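Local coordinates for protein fiber KNOB domain (Avirulent turkey hemorrhagic enteritis virus, PDB 4D63) that forms the trimeric head of the viral fibre and binds sialic acid, consistent with a role in attachment to host-cell receptors, at residues A74-G85 and I176-I186. Sequence-based numbering, arbitrary orientation.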
loop_
_atom_site.group_PDB
_atom_site.type_symbol
_atom_site.label_atom_id
_atom_site.label_comp_id
_atom_site.label_asym_id
_atom_site.label_seq_id
_atom_site.Cartn_x
_atom_site.Cartn_y
_atom_site.Cartn_z
ATOM N N ALA A 74 -9.997 -15.443 11.942
ATOM C CA ALA A 74 -10.817 -14.379 11.341
ATOM C C ALA A 74 -10.083 -13.694 10.181
ATOM O O ALA A 74 -10.468 -12.607 9.746
ATOM C CB ALA A 74 -11.215 -13.352 12.399
ATOM N N LEU A 75 -9.063 -14.363 9.656
ATOM C CA LEU A 75 -8.064 -13.757 8.814
ATOM C C LEU A 75 -7.999 -14.487 7.476
ATOM O O LEU A 75 -7.966 -15.727 7.413
ATOM C CB LEU A 75 -6.719 -13.842 9.541
ATOM C CG LEU A 75 -5.490 -13.149 8.953
ATOM C CD1 LEU A 75 -5.661 -11.630 8.922
ATOM C CD2 LEU A 75 -4.262 -13.561 9.753
ATOM N N LEU A 76 -8.028 -13.728 6.397
ATOM C CA LEU A 76 -7.814 -14.298 5.085
ATOM C C LEU A 76 -6.824 -13.429 4.346
ATOM O O LEU A 76 -7.067 -12.248 4.128
ATOM C CB LEU A 76 -9.113 -14.382 4.293
ATOM C CG LEU A 76 -8.874 -14.921 2.869
ATOM C CD1 LEU A 76 -9.345 -16.351 2.753
ATOM C CD2 LEU A 76 -9.547 -14.078 1.803
ATOM N N ILE A 77 -5.722 -14.043 3.947
ATOM C CA ILE A 77 -4.682 -13.386 3.194
ATOM C C ILE A 77 -4.674 -14.010 1.813
ATOM O O ILE A 77 -4.583 -15.218 1.672
ATOM C CB ILE A 77 -3.329 -13.602 3.863
ATOM C CG1 ILE A 77 -3.309 -12.913 5.228
ATOM C CG2 ILE A 77 -2.191 -13.133 2.962
ATOM C CD1 ILE A 77 -2.049 -13.209 6.013
ATOM N N ILE A 78 -4.764 -13.180 0.792
ATOM C CA ILE A 78 -4.937 -13.662 -0.569
ATOM C C ILE A 78 -4.031 -12.899 -1.543
ATOM O O ILE A 78 -4.089 -11.668 -1.626
ATOM C CB ILE A 78 -6.417 -13.565 -1.012
ATOM C CG1 ILE A 78 -6.573 -13.880 -2.507
ATOM C CG2 ILE A 78 -7.018 -12.206 -0.709
ATOM C CD1 ILE A 78 -7.975 -14.338 -2.882
ATOM N N GLN A 79 -3.226 -13.646 -2.290
ATOM C CA GLN A 79 -2.346 -13.085 -3.272
ATOM C C GLN A 79 -2.727 -13.514 -4.671
ATOM O O GLN A 79 -2.869 -14.701 -4.920
ATOM C CB GLN A 79 -0.908 -13.511 -3.009
ATOM C CG GLN A 79 0.111 -12.722 -3.818
ATOM C CD GLN A 79 1.534 -13.193 -3.607
ATOM O OE1 GLN A 79 1.995 -13.331 -2.498
ATOM N NE2 GLN A 79 2.242 -13.396 -4.685
ATOM N N PHE A 80 -2.831 -12.543 -5.593
ATOM C CA PHE A 80 -2.981 -12.841 -7.018
ATOM C C PHE A 80 -1.633 -13.222 -7.587
ATOM O O PHE A 80 -0.647 -12.523 -7.359
ATOM C CB PHE A 80 -3.598 -11.662 -7.763
ATOM C CG PHE A 80 -5.041 -11.441 -7.430
ATOM C CD1 PHE A 80 -5.413 -10.925 -6.178
ATOM C CD2 PHE A 80 -6.033 -11.747 -8.341
ATOM C CE1 PHE A 80 -6.747 -10.722 -5.848
ATOM C CE2 PHE A 80 -7.373 -11.574 -8.004
ATOM C CZ PHE A 80 -7.728 -11.053 -6.770
ATOM N N ILE A 81 -1.597 -14.331 -8.339
ATOM C CA ILE A 81 -0.340 -14.955 -8.757
ATOM C C ILE A 81 -0.051 -14.998 -10.269
ATOM O O ILE A 81 1.014 -15.479 -10.661
ATOM C CB ILE A 81 -0.171 -16.401 -8.181
ATOM C CG1 ILE A 81 -1.210 -17.359 -8.799
ATOM C CG2 ILE A 81 -0.234 -16.381 -6.652
ATOM C CD1 ILE A 81 -1.037 -18.812 -8.427
ATOM N N ASP A 82 -0.955 -14.510 -11.113
ATOM C CA ASP A 82 -0.697 -14.480 -12.564
ATOM C C ASP A 82 0.454 -13.558 -13.008
ATOM O O ASP A 82 1.047 -13.791 -14.060
ATOM C CB ASP A 82 -1.968 -14.081 -13.320
ATOM C CG ASP A 82 -3.041 -15.167 -13.263
ATOM O OD1 ASP A 82 -2.660 -16.352 -13.380
ATOM O OD2 ASP A 82 -4.248 -14.838 -13.084
ATOM N N ASN A 83 0.767 -12.520 -12.235
ATOM C CA ASN A 83 1.702 -11.499 -12.715
ATOM C C ASN A 83 2.848 -11.264 -11.740
ATOM O O ASN A 83 3.253 -10.125 -11.510
ATOM C CB ASN A 83 0.972 -10.175 -12.968
ATOM C CG ASN A 83 0.494 -9.522 -11.675
ATOM O OD1 ASN A 83 0.181 -10.219 -10.701
ATOM N ND2 ASN A 83 0.458 -8.190 -11.647
ATOM N N ILE A 84 3.410 -12.340 -11.205
ATOM C CA ILE A 84 4.610 -12.194 -10.398
ATOM C C ILE A 84 5.796 -11.804 -11.318
ATOM O O ILE A 84 6.169 -12.548 -12.214
ATOM C CB ILE A 84 4.869 -13.445 -9.512
ATOM C CG1 ILE A 84 3.651 -13.691 -8.606
ATOM C CG2 ILE A 84 6.122 -13.244 -8.656
ATOM C CD1 ILE A 84 3.688 -15.022 -7.909
ATOM N N GLY A 85 6.346 -10.605 -11.130
ATOM C CA GLY A 85 7.457 -10.158 -11.959
ATOM C C GLY A 85 8.702 -10.992 -11.637
ATOM O O GLY A 85 8.820 -11.546 -10.534
ATOM N N ILE A 176 -2.759 -4.124 -14.423
ATOM C CA ILE A 176 -2.231 -4.061 -13.073
ATOM C C ILE A 176 -0.857 -4.685 -13.122
ATOM O O ILE A 176 -0.731 -5.874 -13.369
ATOM C CB ILE A 176 -3.126 -4.806 -12.071
ATOM C CG1 ILE A 176 -4.522 -4.185 -12.066
ATOM C CG2 ILE A 176 -2.512 -4.777 -10.663
ATOM C CD1 ILE A 176 -5.513 -4.998 -11.293
ATOM N N LYS A 177 0.167 -3.864 -12.875
ATOM C CA LYS A 177 1.577 -4.257 -13.008
ATOM C C LYS A 177 2.239 -4.648 -11.690
ATOM O O LYS A 177 3.405 -5.024 -11.674
ATOM C CB LYS A 177 2.360 -3.073 -13.561
ATOM C CG LYS A 177 1.781 -2.542 -14.835
ATOM C CD LYS A 177 2.098 -3.458 -15.985
ATOM C CE LYS A 177 2.458 -2.661 -17.228
ATOM N NZ LYS A 177 3.543 -1.671 -16.967
ATOM N N SER A 178 1.484 -4.472 -10.608
ATOM C CA SER A 178 1.871 -4.769 -9.240
ATOM C C SER A 178 1.466 -6.183 -8.846
ATOM O O SER A 178 0.434 -6.659 -9.287
ATOM C CB SER A 178 1.051 -3.860 -8.297
ATOM O OG SER A 178 1.757 -2.704 -7.968
ATOM N N VAL A 179 2.224 -6.793 -7.935
ATOM C CA VAL A 179 1.814 -8.029 -7.280
ATOM C C VAL A 179 0.900 -7.688 -6.092
ATOM O O VAL A 179 1.330 -7.047 -5.106
ATOM C CB VAL A 179 3.027 -8.848 -6.775
ATOM C CG1 VAL A 179 2.548 -10.159 -6.150
ATOM C CG2 VAL A 179 3.977 -9.126 -7.917
ATOM N N MET A 180 -0.352 -8.102 -6.204
ATOM C CA MET A 180 -1.403 -7.749 -5.257
ATOM C C MET A 180 -1.538 -8.804 -4.185
ATOM O O MET A 180 -1.746 -9.963 -4.489
ATOM C CB MET A 180 -2.761 -7.654 -5.964
ATOM C CG MET A 180 -2.830 -6.483 -6.954
ATOM S SD MET A 180 -4.501 -6.111 -7.523
ATOM C CE MET A 180 -4.943 -7.700 -8.226
ATOM N N LEU A 181 -1.499 -8.380 -2.934
ATOM C CA LEU A 181 -1.878 -9.246 -1.823
ATOM C C LEU A 181 -2.777 -8.462 -0.856
ATOM O O LEU A 181 -2.468 -7.342 -0.481
ATOM C CB LEU A 181 -0.633 -9.786 -1.099
ATOM C CG LEU A 181 -0.907 -10.600 0.183
ATOM C CD1 LEU A 181 0.177 -11.661 0.332
ATOM C CD2 LEU A 181 -0.979 -9.704 1.425
ATOM N N PHE A 182 -3.895 -9.070 -0.484
ATOM C CA PHE A 182 -4.833 -8.484 0.419
ATOM C C PHE A 182 -4.792 -9.249 1.716
ATOM O O PHE A 182 -4.939 -10.480 1.710
ATOM C CB PHE A 182 -6.264 -8.575 -0.152
ATOM C CG PHE A 182 -6.451 -7.877 -1.477
ATOM C CD1 PHE A 182 -6.119 -8.502 -2.660
ATOM C CD2 PHE A 182 -6.962 -6.579 -1.531
ATOM C CE1 PHE A 182 -6.304 -7.849 -3.865
ATOM C CE2 PHE A 182 -7.142 -5.945 -2.721
ATOM C CZ PHE A 182 -6.804 -6.573 -3.888
ATOM N N THR A 183 -4.641 -8.531 2.816
ATOM C CA THR A 183 -4.906 -9.074 4.141
ATOM C C THR A 183 -6.339 -8.641 4.544
ATOM O O THR A 183 -6.634 -7.456 4.561
ATOM C CB THR A 183 -3.902 -8.573 5.181
ATOM O OG1 THR A 183 -2.568 -8.977 4.812
ATOM C CG2 THR A 183 -4.281 -9.130 6.582
ATOM N N CYS A 184 -7.220 -9.609 4.832
ATOM C CA CYS A 184 -8.630 -9.349 5.087
ATOM C C CYS A 184 -9.068 -9.849 6.470
ATOM O O CYS A 184 -8.600 -10.898 6.928
ATOM C CB CYS A 184 -9.458 -10.044 4.035
ATOM S SG CYS A 184 -8.918 -9.695 2.366
ATOM N N LEU A 185 -9.957 -9.099 7.117
ATOM C CA LEU A 185 -10.629 -9.549 8.338
ATOM C C LEU A 185 -12.006 -10.108 8.014
ATOM O O LEU A 185 -12.822 -9.448 7.373
ATOM C CB LEU A 185 -10.787 -8.417 9.351
ATOM C CG LEU A 185 -9.489 -7.986 10.028
ATOM C CD1 LEU A 185 -9.801 -7.052 11.184
ATOM C CD2 LEU A 185 -8.698 -9.186 10.519
ATOM N N ILE A 186 -12.245 -11.337 8.461
ATOM C CA ILE A 186 -13.532 -11.991 8.321
ATOM C C ILE A 186 -14.316 -11.836 9.627
ATOM O O ILE A 186 -13.768 -12.082 10.701
ATOM C CB ILE A 186 -13.348 -13.480 8.001
ATOM C CG1 ILE A 186 -12.390 -13.653 6.819
ATOM C CG2 ILE A 186 -14.700 -14.139 7.732
ATOM C CD1 ILE A 186 -12.680 -12.743 5.642
HETATM O O HOH W 1 -0.813 -9.824 -8.232
HETATM O O HOH W 2 4.640 -7.843 -11.872
#
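N83 reaches across to the backbone of 176-178, where strand 171-176 gives way to a loop. Its CB leads to CG between the backbone N and the carbonyl carbon (chi1 69°), which turns the amide toward these carbonyls. At the tip, ND2 donates to S178 O at 2.8 Å, from above that carbonyl's plane. A second bond, from ND2 to I176 O, is weak. OD1 takes a proton from a water that also donates to F80 O and accepts from M180 N. Both ends of the amide are thus held, which fixes its rotation. Further along, M180 CE makes a CH-pi contact over one face of the F80 ring, 4.0 Å from its centroid; SD stands farther off above that ring, a Met-aromatic contact. F80 and F182 meet rim to rim, CE1 to CE1 at 3.5 Å. On the face carrying I77, Q79 and L181, L181 CD1 lies 3.8 Å from I77 CG2. Q79, extended beyond CG, crosses L181; its NE2 ends 3.6 Å from V179 CG1. I77 packs on L75, and L181 on P127, of a neighbouring subunit, while I84 touches bound sialic acid. This is an antiparallel strand pair at the edge of this chain's fibre-head beta-sheet, with the I77 and L181 face turned to the trimer interface and the I78 and F182 face packed inside the subunit.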